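Side-chain contacts in DNA damage response protein Rtt109, putative (Neosartorya fumigata, PDB 5ZB9), which probably acetylates lysines of histone H3, using acetyl-CoA as the donor, in DNA replication and the response to DNA damage: residues G289-V294 with A298-M303; F39-P42 with E46-S49. All coordinates share one frame; numbering follows the deposited sequence.

In the fold
Contact 1 (289-294 with 298-303) and contact 2 (39-42 with 46-49) lie on the same side of the chain's centre, 19 Å apart between their centres. They do not touch, and the nearest atoms are about 7 Å apart. They share no helix or strand. Contact 1 is partly buried and joins a loop to helix 297-304 through aromatic and aliphatic side chains. Contact 2 is a surface contact within the loop between strands 22-35 and 50-61, where a methyl group and a bridging water do the work. Both are local, with three residues between their segments, and both lie away from the CoA-binding residues.

Contact 1: G289-V294 with A298-M303; sequences GHWRSV and AQFWEM
Val-294 is the centre of this contact, and its two methyl groups meet different parts of the helix. CG1 lies 3.7 Å from Phe-300 N. The same methyl is 4.1 Å from Phe-300 CB. It is placed there by a first torsion of 168°, which sets CG1 anti to the valine's own backbone N. CG2 meets Met-303 CG at 4.0 Å. The two side chains run antiparallel where they pass, and bends at chi2 and chi3 turn the methionine's far end from the loop.

Trp-291 adds the second apolar patch. The six-membered part of its indole meets the phenyl of Phe-300 obliquely, with CZ3 and CH2 each 4.1 Å from Phe-300 CD1. In the plane of the indole, Val-294 O lies at the ring edge. On the five-membered part, NE1 hydrogen-bonds to Asp-272 OD1, which limits how the ring can turn.

Gln-299 supplies the polar border. Its CG is anti to the backbone N (chi1 -158°), and the extended chain carries the amide back to the loop. OE1 hydrogen-bonds to Lys-295 N. NE2 is 3.5 Å from Ser-293 O, but the angle is too poor for a hydrogen bond. Ser-296 OG, just before helix 297-304, hydrogen-bonds to Gln-299 N in its first turn. Ser-293 OG is held by Glu-274 OE2.

The contact is an irregular piece of chain packed against the helix that follows it. Helix 266-272 completes the packing: Leu-268 touches both Trp-291 and Phe-300, and Leu-271 touches Trp-291. Phe-267 meets the Phe-300 ring with the planes about 20° apart. Trp-291 thus packs on both helix 266-272 and helix 297-304, which also touch each other through Phe-300.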
loop_
_atom_site.group_PDB
_atom_site.type_symbol
_atom_site.label_atom_id
_atom_site.label_comp_id
_atom_site.label_asym_id
_atom_site.label_seq_id
_atom_site.Cartn_x
_atom_site.Cartn_y
_atom_site.Cartn_z
ATOM N N GLY A 289 -17.746 -20.255 -11.658
ATOM C CA GLY A 289 -16.904 -19.495 -10.760
ATOM C C GLY A 289 -17.648 -19.073 -9.509
ATOM O O GLY A 289 -17.221 -18.165 -8.801
ATOM N N HIS A 290 -18.770 -19.727 -9.230
ATOM C CA HIS A 290 -19.558 -19.385 -8.056
ATOM C C HIS A 290 -19.175 -20.252 -6.869
ATOM O O HIS A 290 -19.094 -21.473 -6.969
ATOM C CB HIS A 290 -21.050 -19.519 -8.342
ATOM C CG HIS A 290 -21.576 -18.501 -9.304
ATOM N ND1 HIS A 290 -22.743 -18.680 -10.014
ATOM C CD2 HIS A 290 -21.098 -17.288 -9.669
ATOM C CE1 HIS A 290 -22.961 -17.623 -10.775
ATOM N NE2 HIS A 290 -21.979 -16.761 -10.584
ATOM N N TRP A 291 -18.936 -19.597 -5.741
ATOM C CA TRP A 291 -18.629 -20.277 -4.501
ATOM C C TRP A 291 -19.844 -20.994 -3.934
ATOM O O TRP A 291 -20.985 -20.685 -4.283
ATOM C CB TRP A 291 -18.121 -19.282 -3.473
ATOM C CG TRP A 291 -16.823 -18.633 -3.796
ATOM C CD1 TRP A 291 -15.715 -19.220 -4.312
ATOM C CD2 TRP A 291 -16.493 -17.253 -3.591
ATOM N NE1 TRP A 291 -14.704 -18.294 -4.439
ATOM C CE2 TRP A 291 -15.163 -17.077 -4.003
ATOM C CE3 TRP A 291 -17.198 -16.150 -3.094
ATOM C CZ2 TRP A 291 -14.518 -15.848 -3.924
ATOM C CZ3 TRP A 291 -16.563 -14.934 -3.030
ATOM C CH2 TRP A 291 -15.241 -14.789 -3.447
ATOM N N ARG A 292 -19.589 -21.926 -3.024
ATOM C CA ARG A 292 -20.661 -22.678 -2.387
ATOM C C ARG A 292 -21.276 -21.880 -1.241
ATOM O O ARG A 292 -22.488 -21.673 -1.198
ATOM C CB ARG A 292 -20.140 -24.027 -1.878
ATOM C CG ARG A 292 -21.208 -24.907 -1.242
ATOM C CD ARG A 292 -20.655 -26.246 -0.763
ATOM N NE ARG A 292 -19.670 -26.086 0.301
ATOM C CZ ARG A 292 -18.403 -26.474 0.201
ATOM N NH1 ARG A 292 -17.571 -26.287 1.222
ATOM N NH2 ARG A 292 -17.970 -27.055 -0.919
ATOM N N SER A 293 -20.434 -21.415 -0.324
ATOM C CA SER A 293 -20.925 -20.788 0.897
ATOM C C SER A 293 -21.122 -19.274 0.797
ATOM O O SER A 293 -21.805 -18.696 1.635
ATOM C CB SER A 293 -19.981 -21.102 2.052
ATOM O OG SER A 293 -18.688 -20.592 1.802
ATOM N N VAL A 294 -20.532 -18.631 -0.207
ATOM C CA VAL A 294 -20.685 -17.182 -0.378
ATOM C C VAL A 294 -21.172 -16.845 -1.787
ATOM O O VAL A 294 -20.538 -17.233 -2.775
ATOM C CB VAL A 294 -19.361 -16.427 -0.101
ATOM C CG1 VAL A 294 -19.461 -14.977 -0.560
ATOM C CG2 VAL A 294 -18.998 -16.496 1.373
ATOM N N ALA A 298 -21.452 -8.547 -1.201
ATOM C CA ALA A 298 -21.977 -8.133 0.100
ATOM C C ALA A 298 -21.796 -9.228 1.145
ATOM O O ALA A 298 -21.461 -8.960 2.299
ATOM C CB ALA A 298 -23.450 -7.759 -0.022
ATOM N N GLN A 299 -22.017 -10.468 0.727
ATOM C CA GLN A 299 -21.950 -11.600 1.638
ATOM C C GLN A 299 -20.495 -11.963 1.951
ATOM O O GLN A 299 -20.191 -12.491 3.024
ATOM C CB GLN A 299 -22.697 -12.789 1.039
ATOM C CG GLN A 299 -23.156 -13.812 2.053
ATOM C CD GLN A 299 -23.812 -15.034 1.410
ATOM O OE1 GLN A 299 -24.123 -15.041 0.209
ATOM N NE2 GLN A 299 -24.019 -16.078 2.214
ATOM N N PHE A 300 -19.598 -11.673 1.012
ATOM C CA PHE A 300 -18.164 -11.839 1.242
ATOM C C PHE A 300 -17.681 -10.952 2.399
ATOM O O PHE A 300 -16.987 -11.431 3.295
ATOM C CB PHE A 300 -17.376 -11.535 -0.046
ATOM C CG PHE A 300 -15.875 -11.535 0.132
ATOM C CD1 PHE A 300 -15.156 -12.719 0.078
ATOM C CD2 PHE A 300 -15.185 -10.349 0.342
ATOM C CE1 PHE A 300 -13.780 -12.723 0.245
ATOM C CE2 PHE A 300 -13.808 -10.346 0.507
ATOM C CZ PHE A 300 -13.106 -11.534 0.456
ATOM N N TRP A 301 -18.053 -9.672 2.394
ATOM C CA TRP A 301 -17.618 -8.774 3.467
ATOM C C TRP A 301 -18.244 -9.167 4.807
ATOM O O TRP A 301 -17.609 -9.034 5.862
ATOM C CB TRP A 301 -17.942 -7.307 3.146
ATOM C CG TRP A 301 -17.179 -6.754 1.973
ATOM C CD1 TRP A 301 -17.708 -6.240 0.828
ATOM C CD2 TRP A 301 -15.752 -6.677 1.823
ATOM N NE1 TRP A 301 -16.704 -5.846 -0.026
ATOM C CE2 TRP A 301 -15.494 -6.108 0.558
ATOM C CE3 TRP A 301 -14.669 -7.035 2.634
ATOM C CZ2 TRP A 301 -14.201 -5.887 0.084
ATOM C CZ3 TRP A 301 -13.383 -6.817 2.162
ATOM C CH2 TRP A 301 -13.162 -6.247 0.899
ATOM N N GLU A 302 -19.479 -9.657 4.773
ATOM C CA GLU A 302 -20.125 -10.093 6.000
ATOM C C GLU A 302 -19.401 -11.290 6.576
ATOM O O GLU A 302 -19.110 -11.337 7.770
ATOM C CB GLU A 302 -21.588 -10.445 5.770
ATOM C CG GLU A 302 -22.321 -10.734 7.070
ATOM C CD GLU A 302 -23.588 -11.555 6.877
ATOM O OE1 GLU A 302 -24.021 -11.740 5.711
ATOM O OE2 GLU A 302 -24.139 -12.027 7.903
ATOM N N MET A 303 -19.094 -12.259 5.725
ATOM C CA MET A 303 -18.455 -13.480 6.203
ATOM C C MET A 303 -16.977 -13.261 6.537
ATOM O O MET A 303 -16.387 -14.046 7.282
ATOM C CB MET A 303 -18.622 -14.599 5.175
ATOM C CG MET A 303 -20.067 -15.063 5.006
ATOM S SD MET A 303 -20.769 -15.751 6.533
ATOM C CE MET A 303 -21.868 -14.433 7.027
#

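Contact 2: F39-P42 with E46-S49; sequences FAAP and EPES
Ala-41 meets Pro-47 and the peptide bond before it, and its methyl group makes every direct side-chain contact here. CB points at the other segment and sits over the flat face of the peptide that joins Glu-46 to Pro-47. Ala-41 CB is equally close to Glu-46 C and Pro-47 N, at 3.7 Å from each.

The side chain of Pro-47 can be followed round its ring against this methyl. Pro-47 CB stands back, 4.5 Å from Ala-41 CB. The next two ring atoms, CG and CD, come closer, each 4.2 Å from Ala-41 CB. Both are plain van der Waals contacts. The ring then closes on the backbone N. This tertiary amide nitrogen carries no hydrogen, so the methyl covers a group with no donor to satisfy.

Beyond Pro-47 the two segments are joined by one water. It donates to Phe-39 O over 2.8 Å and accepts from Glu-48 N over 2.9 Å. The water thus satisfies one backbone acceptor and one backbone donor, where the chains do not bond to each other directly.

The carboxylate of Glu-48 turns to another part of the chain. Its OE1 hydrogen-bonds to Ser-337 OG, and its OE2 has a long, weak ion pair with Arg-338. The backbone of Glu-46 bonds to Val-339, so that 46-49 lies beside the chain around that residue.

Both segments belong to the irregular loop between antiparallel strands 22-35 and 50-61. The chemistry is modest: one methyl packed on a peptide and a proline ring, and one water bridge. This is consistent with a loosely joined loop, whose arms meet through one methyl and one water, without direct backbone bonds between these two segments.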
loop_
_atom_site.group_PDB
_atom_site.type_symbol
_atom_site.label_atom_id
_atom_site.label_comp_id
_atom_site.label_asym_id
_atom_site.label_seq_id
_atom_site.Cartn_x
_atom_site.Cartn_y
_atom_site.Cartn_z
ATOM N N PHE A 39 -6.836 -9.324 -10.048
ATOM C CA PHE A 39 -8.192 -9.859 -10.108
ATOM C C PHE A 39 -8.248 -11.166 -10.891
ATOM O O PHE A 39 -7.659 -11.280 -11.964
ATOM C CB PHE A 39 -9.138 -8.843 -10.742
ATOM C CG PHE A 39 -9.232 -7.559 -9.987
ATOM C CD1 PHE A 39 -10.215 -7.376 -9.029
ATOM C CD2 PHE A 39 -8.329 -6.530 -10.227
ATOM C CE1 PHE A 39 -10.301 -6.189 -8.325
ATOM C CE2 PHE A 39 -8.409 -5.342 -9.530
ATOM C CZ PHE A 39 -9.394 -5.168 -8.580
ATOM N N ALA A 40 -8.952 -12.149 -10.345
ATOM C CA ALA A 40 -9.209 -13.391 -11.066
ATOM C C ALA A 40 -10.090 -13.124 -12.290
ATOM O O ALA A 40 -11.007 -12.291 -12.242
ATOM C CB ALA A 40 -9.861 -14.420 -10.151
ATOM N N ALA A 41 -9.799 -13.823 -13.386
ATOM C CA ALA A 41 -10.575 -13.691 -14.618
ATOM C C ALA A 41 -11.938 -14.341 -14.476
ATOM O O ALA A 41 -12.068 -15.386 -13.837
ATOM C CB ALA A 41 -9.827 -14.307 -15.793
ATOM N N PRO A 42 -12.965 -13.721 -15.067
ATOM C CA PRO A 42 -14.297 -14.328 -15.122
ATOM C C PRO A 42 -14.269 -15.537 -16.049
ATOM O O PRO A 42 -13.327 -15.661 -16.835
ATOM C CB PRO A 42 -15.183 -13.210 -15.695
ATOM C CG PRO A 42 -14.321 -11.985 -15.739
ATOM C CD PRO A 42 -12.910 -12.449 -15.800
ATOM N N GLU A 46 -9.343 -14.430 -20.302
ATOM C CA GLU A 46 -8.001 -14.541 -19.758
ATOM C C GLU A 46 -7.777 -13.436 -18.727
ATOM O O GLU A 46 -8.463 -12.411 -18.754
ATOM C CB GLU A 46 -6.957 -14.465 -20.879
ATOM C CG GLU A 46 -6.914 -15.701 -21.776
ATOM C CD GLU A 46 -6.578 -16.975 -21.010
ATOM O OE1 GLU A 46 -5.645 -16.947 -20.176
ATOM O OE2 GLU A 46 -7.253 -18.006 -21.239
ATOM N N PRO A 47 -6.834 -13.652 -17.797
ATOM C CA PRO A 47 -6.471 -12.625 -16.813
ATOM C C PRO A 47 -5.859 -11.398 -17.480
ATOM O O PRO A 47 -5.268 -11.522 -18.552
ATOM C CB PRO A 47 -5.433 -13.327 -15.933
ATOM C CG PRO A 47 -5.632 -14.774 -16.171
ATOM C CD PRO A 47 -6.098 -14.907 -17.575
ATOM N N GLU A 48 -5.991 -10.233 -16.856
ATOM C CA GLU A 48 -5.376 -9.034 -17.399
ATOM C C GLU A 48 -3.867 -9.141 -17.300
ATOM O O GLU A 48 -3.335 -9.625 -16.303
ATOM C CB GLU A 48 -5.876 -7.778 -16.679
ATOM C CG GLU A 48 -7.371 -7.583 -16.807
ATOM C CD GLU A 48 -7.814 -6.162 -16.538
ATOM O OE1 GLU A 48 -6.942 -5.271 -16.453
ATOM O OE2 GLU A 48 -9.041 -5.937 -16.414
ATOM N N SER A 49 -3.187 -8.717 -18.357
ATOM C CA SER A 49 -1.737 -8.648 -18.354
ATOM C C SER A 49 -1.276 -7.659 -17.287
ATOM O O SER A 49 -1.664 -6.489 -17.304
ATOM C CB SER A 49 -1.216 -8.236 -19.729
ATOM O OG SER A 49 0.198 -8.140 -19.708
HETATM O O HOH W 1 -7.664 -10.104 -14.481
#